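PDB 5VN4: adenine phosphoribosyltransferase, putative from Trypanosoma brucei brucei, which probably catalyses the reversible conversion of adenine and 5-phospho-alpha-D-ribose 1-diphosphate into AMP and diphosphate, a step of purine salvage. Local coordinates for residues A[126-131]-A[157-162]; A[151-156]-A[179-184]; A[120-125]-A[163-168]; A[16-21]-A[190-195]. All coordinates share one frame; numbering follows the deposited sequence.

Contact 1: A[126-131]-A[157-162]. With HSX (5-O-phosphono-alpha-D-ribofuranose), chain D; ADE (adenine), chain C; PPV (pyrophosphate), chain E.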
loop_
_atom_site.group_PDB
_atom_site.type_symbol
_atom_site.label_atom_id
_atom_site.label_comp_id
_atom_site.label_asym_id
_atom_site.label_seq_id
_atom_site.Cartn_x
_atom_site.Cartn_y
_atom_site.Cartn_z
ATOM N N THR A 126 15.406 0.665 12.645
ATOM C CA THR A 126 15.469 -0.740 13.010
ATOM C C THR A 126 14.045 -1.275 13.092
ATOM O O THR A 126 13.084 -0.513 13.243
ATOM C CB THR A 126 16.209 -0.951 14.342
ATOM O OG1 THR A 126 15.488 -0.320 15.408
ATOM C CG2 THR A 126 17.624 -0.365 14.278
ATOM N N LYS A 127 13.911 -2.596 12.957
ATOM C CA LYS A 127 12.630 -3.280 13.101
ATOM C C LYS A 127 12.853 -4.528 13.943
ATOM O O LYS A 127 13.993 -4.928 14.190
ATOM C CB LYS A 127 12.040 -3.686 11.737
ATOM C CG LYS A 127 11.788 -2.547 10.744
ATOM C CD LYS A 127 11.334 -3.135 9.409
ATOM C CE LYS A 127 10.837 -2.081 8.424
ATOM N NZ LYS A 127 9.511 -1.524 8.801
ATOM N N GLU A 128 11.752 -5.184 14.346
ATOM C CA GLU A 128 11.874 -6.435 15.098
ATOM C C GLU A 128 12.859 -7.387 14.428
ATOM O O GLU A 128 13.642 -8.073 15.103
ATOM C CB GLU A 128 10.499 -7.110 15.248
ATOM C CG GLU A 128 10.529 -8.353 16.153
ATOM C CD GLU A 128 9.232 -9.162 16.186
ATOM O OE1 GLU A 128 8.270 -8.838 15.463
ATOM O OE2 GLU A 128 9.175 -10.149 16.949
ATOM N N TYR A 129 12.857 -7.420 13.095
ATOM C CA TYR A 129 13.683 -8.356 12.347
ATOM C C TYR A 129 14.755 -7.682 11.498
ATOM O O TYR A 129 15.330 -8.326 10.615
ATOM C CB TYR A 129 12.816 -9.272 11.489
ATOM C CG TYR A 129 11.778 -8.595 10.622
ATOM C CD1 TYR A 129 12.145 -7.819 9.526
ATOM C CD2 TYR A 129 10.424 -8.777 10.872
ATOM C CE1 TYR A 129 11.180 -7.228 8.713
ATOM C CE2 TYR A 129 9.463 -8.202 10.072
ATOM C CZ TYR A 129 9.843 -7.426 8.998
ATOM O OH TYR A 129 8.869 -6.871 8.197
ATOM N N ALA A 130 15.066 -6.411 11.753
ATOM C CA ALA A 130 16.053 -5.706 10.940
ATOM C C ALA A 130 16.993 -4.930 11.848
ATOM O O ALA A 130 16.558 -4.040 12.587
ATOM C CB ALA A 130 15.380 -4.763 9.932
ATOM N N ALA A 131 18.276 -5.276 11.796
ATOM C CA ALA A 131 19.295 -4.472 12.444
ATOM C C ALA A 131 19.525 -3.192 11.646
ATOM O O ALA A 131 19.162 -3.088 10.470
ATOM C CB ALA A 131 20.604 -5.258 12.553
ATOM N N ILE A 157 2.920 -2.771 14.963
ATOM C CA ILE A 157 3.883 -2.086 15.822
ATOM C C ILE A 157 4.517 -3.142 16.713
ATOM O O ILE A 157 3.824 -3.793 17.507
ATOM C CB ILE A 157 3.238 -0.958 16.642
ATOM C CG1 ILE A 157 2.614 0.092 15.706
ATOM C CG2 ILE A 157 4.299 -0.314 17.544
ATOM C CD1 ILE A 157 1.798 1.134 16.386
ATOM N N ALA A 158 5.827 -3.346 16.541
ATOM C CA ALA A 158 6.555 -4.369 17.270
ATOM C C ALA A 158 7.548 -3.648 18.174
ATOM O O ALA A 158 7.160 -3.187 19.261
ATOM C CB ALA A 158 7.168 -5.381 16.293
ATOM N N THR A 159 8.811 -3.488 17.768
ATOM C CA THR A 159 9.760 -2.739 18.585
ATOM C C THR A 159 9.480 -1.241 18.587
ATOM O O THR A 159 10.001 -0.531 19.457
ATOM C CB THR A 159 11.192 -2.934 18.085
ATOM O OG1 THR A 159 11.346 -2.315 16.795
ATOM C CG2 THR A 159 11.563 -4.394 18.017
ATOM N N GLY A 160 8.703 -0.732 17.634
ATOM C CA GLY A 160 8.516 0.699 17.521
ATOM C C GLY A 160 9.621 1.422 16.788
ATOM O O GLY A 160 9.578 2.659 16.701
ATOM N N GLY A 161 10.594 0.697 16.233
ATOM C CA GLY A 161 11.629 1.350 15.444
ATOM C C GLY A 161 11.085 2.036 14.204
ATOM O O GLY A 161 11.491 3.150 13.868
ATOM N N THR A 162 10.162 1.386 13.503
ATOM C CA THR A 162 9.589 2.019 12.321
ATOM C C THR A 162 8.824 3.277 12.708
ATOM O O THR A 162 8.992 4.334 12.089
ATOM C CB THR A 162 8.699 1.026 11.566
ATOM O OG1 THR A 162 9.476 -0.134 11.230
ATOM C CG2 THR A 162 8.134 1.661 10.283
HETATM C C1 HSX D . 7.217 -4.372 9.350
HETATM O O4 HSX D . 7.957 -3.856 10.470
HETATM C C2 HSX D . 5.806 -3.869 9.595
HETATM O O2 HSX D . 5.038 -3.814 8.386
HETATM C C3 HSX D . 6.042 -2.513 10.225
HETATM O O3 HSX D . 6.382 -1.531 9.228
HETATM C C4 HSX D . 7.275 -2.761 11.081
HETATM C C5 HSX D . 6.935 -3.086 12.536
HETATM O O5 HSX D . 8.108 -3.482 13.251
HETATM P "P'" HSX D . 8.847 -2.476 14.286
HETATM O O1X HSX D . 9.589 -1.419 13.490
HETATM O O2X HSX D . 7.779 -1.904 15.178
HETATM O O3X HSX D . 9.780 -3.412 15.030
HETATM O O1 HSX D . 7.741 -3.823 8.133
HETATM N N9 ADE C . 6.635 -6.623 11.442
HETATM C C8 ADE C . 7.427 -6.619 12.549
HETATM N N7 ADE C . 7.243 -7.658 13.334
HETATM C C5 ADE C . 6.258 -8.388 12.698
HETATM C C6 ADE C . 5.610 -9.604 13.025
HETATM N N6 ADE C . 5.879 -10.325 14.132
HETATM N N1 ADE C . 4.674 -10.057 12.168
HETATM C C2 ADE C . 4.405 -9.336 11.069
HETATM N N3 ADE C . 4.947 -8.191 10.656
HETATM C C4 ADE C . 5.872 -7.763 11.529
HETATM O O11 PPV E . 9.763 -5.037 6.729
HETATM P P1 PPV E . 9.497 -4.646 5.288
HETATM O O21 PPV E . 10.170 -5.545 4.278
HETATM O O31 PPV E . 9.679 -3.163 5.051
HETATM O OPP PPV E . 7.907 -4.902 5.144
HETATM P P2 PPV E . 6.822 -4.416 4.048
HETATM O O12 PPV E . 5.979 -5.665 4.073
HETATM O O22 PPV E . 6.209 -3.173 4.667
HETATM O O32 PPV E . 7.493 -4.177 2.717
HETATM O O HOH W 1 14.045 -2.237 16.461
#
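Lys127 and Thr162 make the one direct hydrogen bond between 126-131 and 157-162, from NZ of the lysine to OG1 of the threonine over 2.8 Å. The lysine chain runs out extended and bends at its last torsion (chi4 -73°), which also brings NZ within bonding distance of O1 and O4 of the ribose phosphate. Most remaining polar contact passes through the phosphate. Ala158 N and Gly160 N share O2X; Thr162 gives both N and OG1 to O1X, the hydroxyl at 2.6 Å. O3X draws on both segments, taking Glu128 N at 2.7 Å and Thr159 OG1 at 2.6 Å, with Thr159 N as a third donor. Thr159 OG1 in turn accepts from Gly161 N in an ST turn and, through a water, meets Thr126 OG1. The backbones also approach directly: Gly161 CA makes a CA-H...O contact of 3.2 Å with Thr126 O. Adenine meets both segments, N6 donating to Glu128 OE1 and N7 lying near Ala158 CB, while Tyr129 OH donates to pyrophosphate O11 in its ring plane. Segment 157-162 is the phosphate-binding loop of the type I phosphoribosyltransferase PRPP motif, leading from strand 156-157 into helix 161-172; 126-131 belongs to the loop joining strands 119-121 and 138-140.

Contact 2: A[151-156]-A[179-184]. With HSX (5-O-phosphono-alpha-D-ribofuranose), chain D; ADE (adenine), chain C.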
loop_
_atom_site.group_PDB
_atom_site.type_symbol
_atom_site.label_atom_id
_atom_site.label_comp_id
_atom_site.label_asym_id
_atom_site.label_seq_id
_atom_site.Cartn_x
_atom_site.Cartn_y
_atom_site.Cartn_z
ATOM N N VAL A 151 -1.697 11.746 11.761
ATOM C CA VAL A 151 -1.730 10.391 12.301
ATOM C C VAL A 151 -0.727 9.567 11.511
ATOM O O VAL A 151 -0.709 9.635 10.279
ATOM C CB VAL A 151 -3.141 9.783 12.168
ATOM C CG1 VAL A 151 -3.131 8.274 12.446
ATOM C CG2 VAL A 151 -4.110 10.500 13.083
ATOM N N LEU A 152 0.113 8.804 12.215
ATOM C CA LEU A 152 0.987 7.809 11.597
ATOM C C LEU A 152 0.282 6.460 11.622
ATOM O O LEU A 152 -0.262 6.069 12.659
ATOM C CB LEU A 152 2.289 7.694 12.392
ATOM C CG LEU A 152 3.275 8.848 12.240
ATOM C CD1 LEU A 152 4.334 8.769 13.334
ATOM C CD2 LEU A 152 3.903 8.834 10.867
ATOM N N ILE A 153 0.283 5.742 10.491
ATOM C CA ILE A 153 -0.390 4.448 10.415
ATOM C C ILE A 153 0.521 3.387 9.803
ATOM O O ILE A 153 1.250 3.646 8.837
ATOM C CB ILE A 153 -1.758 4.532 9.694
ATOM C CG1 ILE A 153 -2.547 3.227 9.855
ATOM C CG2 ILE A 153 -1.595 4.896 8.214
ATOM C CD1 ILE A 153 -4.022 3.359 9.512
ATOM N N ASP A 154 0.481 2.190 10.389
ATOM C CA ASP A 154 1.173 1.014 9.878
ATOM C C ASP A 154 0.304 -0.198 10.192
ATOM O O ASP A 154 -0.724 -0.080 10.861
ATOM C CB ASP A 154 2.558 0.894 10.514
ATOM C CG ASP A 154 3.573 0.250 9.598
ATOM O OD1 ASP A 154 3.173 -0.287 8.536
ATOM O OD2 ASP A 154 4.777 0.312 9.939
ATOM N N ASP A 155 0.721 -1.379 9.723
ATOM C CA ASP A 155 -0.020 -2.573 10.125
ATOM C C ASP A 155 0.390 -3.054 11.519
ATOM O O ASP A 155 -0.444 -3.139 12.426
ATOM C CB ASP A 155 0.004 -3.681 9.057
ATOM C CG ASP A 155 1.361 -4.340 8.881
ATOM O OD1 ASP A 155 2.402 -3.655 9.015
ATOM O OD2 ASP A 155 1.369 -5.556 8.557
ATOM N N VAL A 156 1.677 -3.340 11.716
ATOM C CA VAL A 156 2.190 -3.914 12.958
ATOM C C VAL A 156 3.070 -2.884 13.647
ATOM O O VAL A 156 3.885 -2.220 12.999
ATOM C CB VAL A 156 3.003 -5.191 12.670
ATOM C CG1 VAL A 156 3.611 -5.754 13.963
ATOM C CG2 VAL A 156 2.136 -6.237 11.984
ATOM N N GLU A 179 -1.826 10.885 16.881
ATOM C CA GLU A 179 -1.989 9.499 17.275
ATOM C C GLU A 179 -1.142 8.647 16.354
ATOM O O GLU A 179 -0.863 9.023 15.208
ATOM C CB GLU A 179 -3.463 9.092 17.151
ATOM C CG GLU A 179 -3.808 7.718 17.642
ATOM C CD GLU A 179 -5.280 7.592 17.951
ATOM O OE1 GLU A 179 -5.721 8.162 18.972
ATOM O OE2 GLU A 179 -5.994 6.926 17.180
ATOM N N VAL A 180 -0.750 7.491 16.877
ATOM C CA VAL A 180 -0.110 6.420 16.132
ATOM C C VAL A 180 -1.117 5.279 16.049
ATOM O O VAL A 180 -1.693 4.887 17.071
ATOM C CB VAL A 180 1.164 5.982 16.877
ATOM C CG1 VAL A 180 1.596 4.586 16.482
ATOM C CG2 VAL A 180 2.280 7.010 16.661
ATOM N N ALA A 181 -1.349 4.767 14.837
ATOM C CA ALA A 181 -2.401 3.786 14.580
ATOM C C ALA A 181 -1.836 2.531 13.927
ATOM O O ALA A 181 -0.961 2.605 13.060
ATOM C CB ALA A 181 -3.483 4.360 13.655
ATOM N N GLY A 182 -2.377 1.376 14.316
ATOM C CA GLY A 182 -2.043 0.124 13.663
ATOM C C GLY A 182 -3.136 -0.902 13.882
ATOM O O GLY A 182 -4.116 -0.656 14.589
ATOM N N ILE A 183 -2.953 -2.078 13.280
ATOM C CA ILE A 183 -3.895 -3.167 13.516
ATOM C C ILE A 183 -3.383 -4.237 14.476
ATOM O O ILE A 183 -4.202 -4.984 15.034
ATOM C CB ILE A 183 -4.471 -3.787 12.221
ATOM C CG1 ILE A 183 -3.366 -4.398 11.345
ATOM C CG2 ILE A 183 -5.294 -2.743 11.475
ATOM C CD1 ILE A 183 -3.912 -5.206 10.171
ATOM N N LEU A 184 -2.068 -4.316 14.707
ATOM C CA LEU A 184 -1.494 -5.331 15.588
ATOM C C LEU A 184 -0.353 -4.710 16.376
ATOM O O LEU A 184 0.627 -4.241 15.790
ATOM C CB LEU A 184 -0.989 -6.527 14.774
ATOM C CG LEU A 184 -0.263 -7.606 15.576
ATOM C CD1 LEU A 184 -1.172 -8.243 16.613
ATOM C CD2 LEU A 184 0.280 -8.651 14.641
HETATM C C1 HSX D . 7.217 -4.372 9.350
HETATM O O4 HSX D . 7.957 -3.856 10.470
HETATM C C2 HSX D . 5.806 -3.869 9.595
HETATM O O2 HSX D . 5.038 -3.814 8.386
HETATM C C3 HSX D . 6.042 -2.513 10.225
HETATM O O3 HSX D . 6.382 -1.531 9.228
HETATM C C4 HSX D . 7.275 -2.761 11.081
HETATM C C5 HSX D . 6.935 -3.086 12.536
HETATM O O5 HSX D . 8.108 -3.482 13.251
HETATM P "P'" HSX D . 8.847 -2.476 14.286
HETATM O O1X HSX D . 9.589 -1.419 13.490
HETATM O O2X HSX D . 7.779 -1.904 15.178
HETATM O O3X HSX D . 9.780 -3.412 15.030
HETATM O O1 HSX D . 7.741 -3.823 8.133
HETATM N N9 ADE C . 6.635 -6.623 11.442
HETATM C C8 ADE C . 7.427 -6.619 12.549
HETATM N N7 ADE C . 7.243 -7.658 13.334
HETATM C C5 ADE C . 6.258 -8.388 12.698
HETATM C C6 ADE C . 5.610 -9.604 13.025
HETATM N N6 ADE C . 5.879 -10.325 14.132
HETATM N N1 ADE C . 4.674 -10.057 12.168
HETATM C C2 ADE C . 4.405 -9.336 11.069
HETATM N N3 ADE C . 4.947 -8.191 10.656
HETATM C C4 ADE C . 5.872 -7.763 11.529
#
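Ala181 points its methyl between two longer neighbours, Val151 and Ile153, on one face of the parallel ladder: its CB lies 4.1 Å from Val151 CG1 and equally far from Ile153 CG1. Both of those branches are anti to their own backbone N, which is what turns them over the alanine. Leu152 and Val180 project from the other face, where Leu152 CD1 approaches Val180 CG2 at 4.3 Å. Backbone bonds hold this register, among them Ala181 N to Leu152 O at 2.8 Å. After the Asp154 N to Ala181 O bond the pattern changes: Asp155 O accepts from both Ile183 N and Leu184 N, two bonds on one carbonyl that fasten the corner at Ile183. Val156 CG2 then meets Leu184 CD2 at 4.0 Å and also borders adenine. The two aspartates turn to the ribose, with Asp154 OD2 receiving O3-H at 2.5 Å and Asp155 OD1 receiving O2-H at 2.7 Å; Asp155 OD2 forms a salt bridge with Arg90. Strand 149-153, helix 161-172 and strand 176-182 form a beta-alpha-beta crossover, and the acidic pair that follows Ile153 is the hallmark of the PRPP-binding motif in type I phosphoribosyltransferases.

Contact 3: A[120-125]-A[163-168]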
loop_
_atom_site.group_PDB
_atom_site.type_symbol
_atom_site.label_atom_id
_atom_site.label_comp_id
_atom_site.label_asym_id
_atom_site.label_seq_id
_atom_site.Cartn_x
_atom_site.Cartn_y
_atom_site.Cartn_z
ATOM N N ILE A 120 12.814 14.521 2.927
ATOM C CA ILE A 120 13.462 14.508 4.236
ATOM C C ILE A 120 13.730 13.057 4.603
ATOM O O ILE A 120 12.843 12.210 4.468
ATOM C CB ILE A 120 12.556 15.150 5.299
ATOM C CG1 ILE A 120 12.049 16.521 4.853
ATOM C CG2 ILE A 120 13.279 15.221 6.643
ATOM C CD1 ILE A 120 10.944 17.034 5.738
ATOM N N LYS A 121 14.936 12.766 5.086
ATOM C CA LYS A 121 15.301 11.412 5.487
ATOM C C LYS A 121 15.411 11.309 7.003
ATOM O O LYS A 121 15.936 12.213 7.666
ATOM C CB LYS A 121 16.618 10.972 4.838
ATOM C CG LYS A 121 17.851 11.708 5.313
ATOM C CD LYS A 121 19.117 11.059 4.768
ATOM C CE LYS A 121 20.356 11.881 5.099
ATOM N NZ LYS A 121 21.614 11.234 4.621
ATOM N N SER A 122 14.902 10.207 7.546
ATOM C CA SER A 122 15.007 9.909 8.967
ATOM C C SER A 122 16.417 9.424 9.298
ATOM O O SER A 122 17.270 9.259 8.424
ATOM C CB SER A 122 14.001 8.822 9.341
ATOM O OG SER A 122 14.428 7.555 8.859
ATOM N N GLU A 123 16.664 9.167 10.582
ATOM C CA GLU A 123 17.823 8.374 10.950
ATOM C C GLU A 123 17.624 6.930 10.488
ATOM O O GLU A 123 16.490 6.481 10.292
ATOM C CB GLU A 123 17.988 8.383 12.464
ATOM C CG GLU A 123 18.323 9.738 13.030
ATOM C CD GLU A 123 19.731 10.173 12.684
ATOM O OE1 GLU A 123 20.616 9.297 12.579
ATOM O OE2 GLU A 123 19.952 11.390 12.514
ATOM N N PRO A 124 18.707 6.173 10.314
ATOM C CA PRO A 124 18.546 4.758 9.947
ATOM C C PRO A 124 17.647 4.032 10.940
ATOM O O PRO A 124 17.761 4.207 12.158
ATOM C CB PRO A 124 19.983 4.223 9.982
ATOM C CG PRO A 124 20.828 5.431 9.695
ATOM C CD PRO A 124 20.128 6.552 10.417
ATOM N N TYR A 125 16.722 3.236 10.417
ATOM C CA TYR A 125 15.714 2.605 11.256
ATOM C C TYR A 125 16.126 1.193 11.661
ATOM O O TYR A 125 17.067 0.603 11.125
ATOM C CB TYR A 125 14.331 2.615 10.591
ATOM C CG TYR A 125 14.210 1.888 9.264
ATOM C CD1 TYR A 125 14.215 0.497 9.195
ATOM C CD2 TYR A 125 14.041 2.597 8.081
ATOM C CE1 TYR A 125 14.079 -0.164 7.977
ATOM C CE2 TYR A 125 13.907 1.951 6.867
ATOM C CZ TYR A 125 13.927 0.572 6.817
ATOM O OH TYR A 125 13.785 -0.063 5.602
ATOM N N MET A 163 8.004 3.191 13.756
ATOM C CA MET A 163 7.272 4.373 14.203
ATOM C C MET A 163 8.214 5.505 14.589
ATOM O O MET A 163 7.921 6.673 14.316
ATOM C CB MET A 163 6.306 4.039 15.345
ATOM C CG MET A 163 4.968 3.500 14.881
ATOM S SD MET A 163 4.053 4.726 13.916
ATOM C CE MET A 163 2.845 3.610 13.161
ATOM N N LEU A 164 9.351 5.181 15.220
ATOM C CA LEU A 164 10.327 6.209 15.568
ATOM C C LEU A 164 10.791 6.972 14.332
ATOM O O LEU A 164 10.930 8.199 14.368
ATOM C CB LEU A 164 11.519 5.570 16.284
ATOM C CG LEU A 164 12.690 6.512 16.576
ATOM C CD1 LEU A 164 12.271 7.657 17.507
ATOM C CD2 LEU A 164 13.886 5.750 17.153
ATOM N N ALA A 165 11.043 6.262 13.231
ATOM C CA ALA A 165 11.435 6.932 11.999
ATOM C C ALA A 165 10.348 7.898 11.532
ATOM O O ALA A 165 10.643 9.018 11.094
ATOM C CB ALA A 165 11.745 5.892 10.925
ATOM N N GLY A 166 9.081 7.491 11.637
ATOM C CA GLY A 166 7.997 8.395 11.294
ATOM C C GLY A 166 7.924 9.588 12.223
ATOM O O GLY A 166 7.712 10.718 11.772
ATOM N N VAL A 167 8.122 9.361 13.528
ATOM C CA VAL A 167 8.134 10.464 14.490
ATOM C C VAL A 167 9.228 11.466 14.148
ATOM O O VAL A 167 9.015 12.680 14.210
ATOM C CB VAL A 167 8.273 9.928 15.931
ATOM C CG1 VAL A 167 8.474 11.073 16.928
ATOM C CG2 VAL A 167 7.056 9.097 16.319
ATOM N N GLN A 168 10.411 10.975 13.767
ATOM C CA GLN A 168 11.498 11.872 13.373
ATOM C C GLN A 168 11.097 12.744 12.189
ATOM O O GLN A 168 11.407 13.942 12.157
ATOM C CB GLN A 168 12.756 11.063 13.054
ATOM C CG GLN A 168 13.350 10.409 14.289
ATOM C CD GLN A 168 14.396 9.352 13.989
ATOM O OE1 GLN A 168 14.513 8.880 12.861
ATOM N NE2 GLN A 168 15.159 8.963 15.018
HETATM O O HOH W 2 14.859 6.093 12.615
#
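A first torsion of -68° sets Gln168 CG opposite its carbonyl carbon, and the extended chain beyond carries OE1 to Glu123 N, 3.1 Å away. The N-H does not arrive along a lone pair, since the donor stands 43° out of the amide plane. Ser122, at chi1 74°, has its OG between backbone N and carbonyl carbon; there it donates to Glu123 O at 2.7 Å, accepts from Met137 N, and rests against Ala165 CB at 3.8 Å. The Glu123 chain folds at its second torsion, and its carboxylate is nearly perpendicular to the Gln168 amide, with Glu123 CB 3.5 Å from Gln168 OE1. A water lies 2.8 Å from Gln168 OE1 and 2.9 Å from Glu123 O, though it cannot serve all its neighbouring acceptors at once. Tyr125 adds an apolar touch, CB to Ala165 CB at 4.2 Å, while its ring meets Lys127 in a cation-pi contact. Ile120 and Lys121 pair in parallel with a strand of the second subunit, so the sheet runs on across the interface, and Gln168 packs on Cys236 of that subunit. The residues leading out of strand 119-121 into a long loop, resting here on the helix of the PRPP motif, are consistent with the flexible active-site loop of type I phosphoribosyltransferases.

Contact 4: A[16-21]-A[190-195]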
loop_
_atom_site.group_PDB
_atom_site.type_symbol
_atom_site.label_atom_id
_atom_site.label_comp_id
_atom_site.label_asym_id
_atom_site.label_seq_id
_atom_site.Cartn_x
_atom_site.Cartn_y
_atom_site.Cartn_z
ATOM N N PRO A 16 0.919 2.344 29.464
ATOM C CA PRO A 16 0.703 3.798 29.327
ATOM C C PRO A 16 0.719 4.241 27.869
ATOM O O PRO A 16 1.700 4.045 27.145
ATOM C CB PRO A 16 1.853 4.402 30.144
ATOM C CG PRO A 16 2.145 3.357 31.205
ATOM C CD PRO A 16 1.940 2.031 30.489
ATOM N N ASN A 17 -0.405 4.820 27.436
ATOM C CA ASN A 17 -0.601 5.283 26.062
ATOM C C ASN A 17 -0.442 4.173 25.021
ATOM O O ASN A 17 -0.062 4.429 23.877
ATOM C CB ASN A 17 0.229 6.525 25.730
ATOM C CG ASN A 17 -0.572 7.792 25.897
ATOM O OD1 ASN A 17 -1.791 7.780 25.734
ATOM N ND2 ASN A 17 0.098 8.893 26.217
ATOM N N TYR A 18 -0.767 2.937 25.394
ATOM C CA TYR A 18 -0.810 1.807 24.465
ATOM C C TYR A 18 -2.198 1.196 24.591
ATOM O O TYR A 18 -2.503 0.557 25.603
ATOM C CB TYR A 18 0.282 0.784 24.792
ATOM C CG TYR A 18 0.813 -0.004 23.600
ATOM C CD1 TYR A 18 -0.005 -0.351 22.531
ATOM C CD2 TYR A 18 2.149 -0.397 23.554
ATOM C CE1 TYR A 18 0.498 -1.064 21.451
ATOM C CE2 TYR A 18 2.664 -1.116 22.483
ATOM C CZ TYR A 18 1.827 -1.446 21.431
ATOM O OH TYR A 18 2.319 -2.158 20.361
ATOM N N PHE A 19 -3.042 1.429 23.586
ATOM C CA PHE A 19 -4.445 1.032 23.597
ATOM C C PHE A 19 -4.692 -0.076 22.583
ATOM O O PHE A 19 -4.111 -0.069 21.495
ATOM C CB PHE A 19 -5.345 2.213 23.220
ATOM C CG PHE A 19 -5.289 3.363 24.192
ATOM C CD1 PHE A 19 -4.290 4.331 24.100
ATOM C CD2 PHE A 19 -6.240 3.482 25.194
ATOM C CE1 PHE A 19 -4.248 5.398 25.001
ATOM C CE2 PHE A 19 -6.205 4.545 26.086
ATOM C CZ PHE A 19 -5.202 5.503 25.991
ATOM N N THR A 20 -5.575 -1.009 22.940
ATOM C CA THR A 20 -5.981 -2.079 22.044
ATOM C C THR A 20 -7.450 -2.389 22.316
ATOM O O THR A 20 -8.006 -1.974 23.331
ATOM C CB THR A 20 -5.071 -3.301 22.224
ATOM O OG1 THR A 20 -5.296 -4.242 21.168
ATOM C CG2 THR A 20 -5.314 -3.975 23.570
ATOM N N LEU A 21 -8.098 -3.098 21.393
ATOM C CA LEU A 21 -9.513 -3.387 21.594
ATOM C C LEU A 21 -9.720 -4.225 22.853
ATOM O O LEU A 21 -8.872 -5.039 23.230
ATOM C CB LEU A 21 -10.091 -4.133 20.391
ATOM C CG LEU A 21 -10.337 -3.305 19.128
ATOM C CD1 LEU A 21 -10.621 -4.244 17.964
ATOM C CD2 LEU A 21 -11.476 -2.314 19.320
ATOM N N LYS A 190 6.934 -3.405 23.987
ATOM C CA LYS A 190 6.910 -2.028 24.482
ATOM C C LYS A 190 7.324 -1.035 23.393
ATOM O O LYS A 190 8.199 -0.184 23.581
ATOM C CB LYS A 190 7.742 -1.886 25.759
ATOM C CG LYS A 190 7.255 -2.795 26.888
ATOM C CD LYS A 190 8.074 -2.631 28.161
ATOM C CE LYS A 190 7.605 -3.601 29.237
ATOM N NZ LYS A 190 6.160 -3.422 29.568
ATOM N N GLY A 191 6.670 -1.150 22.235
ATOM C CA GLY A 191 6.990 -0.343 21.066
ATOM C C GLY A 191 6.636 1.123 21.182
ATOM O O GLY A 191 7.028 1.901 20.308
ATOM N N THR A 192 5.914 1.522 22.230
ATOM C CA THR A 192 5.742 2.940 22.524
ATOM C C THR A 192 7.043 3.599 22.952
ATOM O O THR A 192 7.183 4.814 22.804
ATOM C CB THR A 192 4.766 3.087 23.698
ATOM O OG1 THR A 192 5.052 2.059 24.659
ATOM C CG2 THR A 192 3.299 2.969 23.254
ATOM N N GLN A 193 7.994 2.832 23.488
ATOM C CA GLN A 193 9.138 3.447 24.159
ATOM C C GLN A 193 9.968 4.352 23.260
ATOM O O GLN A 193 10.276 5.481 23.680
ATOM C CB GLN A 193 9.989 2.395 24.873
ATOM C CG GLN A 193 11.259 2.973 25.481
ATOM C CD GLN A 193 12.201 1.896 25.972
ATOM O OE1 GLN A 193 11.792 0.756 26.200
ATOM N NE2 GLN A 193 13.472 2.244 26.129
ATOM N N PRO A 194 10.377 3.943 22.049
ATOM C CA PRO A 194 11.214 4.853 21.244
ATOM C C PRO A 194 10.533 6.177 20.942
ATOM O O PRO A 194 11.121 7.239 21.182
ATOM C CB PRO A 194 11.542 4.018 19.996
ATOM C CG PRO A 194 11.380 2.591 20.440
ATOM C CD PRO A 194 10.239 2.618 21.408
ATOM N N ALA A 195 9.282 6.145 20.477
ATOM C CA ALA A 195 8.563 7.378 20.171
ATOM C C ALA A 195 8.361 8.227 21.417
ATOM O O ALA A 195 8.427 9.460 21.351
ATOM C CB ALA A 195 7.212 7.045 19.540
HETATM O O HOH W 3 3.402 1.831 26.668
HETATM O O HOH W 4 4.933 -2.942 20.773
#
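Thr192 meets Tyr18 through its methyl group, CG2 lying 3.6 Å from Tyr18 CD2 at an oblique angle to the ring. The same methyl reaches Asn17 O at 3.7 Å, so it sits in the angle formed by a backbone carbonyl and the ring. The threonine's first torsion, 40°, places OG1 beside the ring carbon and within reach of a water. That water donates to Pro16 O over 2.8 Å and stands 2.6 Å from Thr192 OG1. A second water lies in the plane of the tyrosine ring, at its edge; it accepts from Tyr18 OH at 2.8 Å and from Gly191 N at 2.9 Å. One shell further out, the Tyr18 side chain packs on Thr210 and that of Thr192 on Phe208, both residues of strand 208-213. Strand 18-21 pairs in parallel with that same strand and antiparallel with 11-15, while Asn17 ND2 donates a hydrogen bond to Ser204 O. Helix 192-197 packs beside strands 18-21 and 208-213, where the start of the chain joins the sheet. With no direct hydrogen bond across the interface, the contact combines van der Waals packing of a methyl near the ring with two waters that link polar groups across it.

How the contacts relate
Contact 2 is the core of this set, fully buried and built from parallel strand pairing, whereas contacts 1 and 3 are partly buried and contact 4, small but also largely buried, joins the start of the chain to helix 192-197. Contacts 1 and 3 share helix 161-172: the first uses its start to bind phosphate, the second a later turn to support the start of what is probably the flexible active-site loop. Contacts 1 and 2 divide the ribose phosphate, contact 1 supplying amides and hydroxyls at the phosphate and a lysine at the sugar, contact 2 carboxylates at the sugar hydroxyls. Met163 of contact 3 packs on Leu152 and Val180 of contact 2. Contact 4, linked by waters, touches contacts 1 and 3 through Pro194 and Ala195.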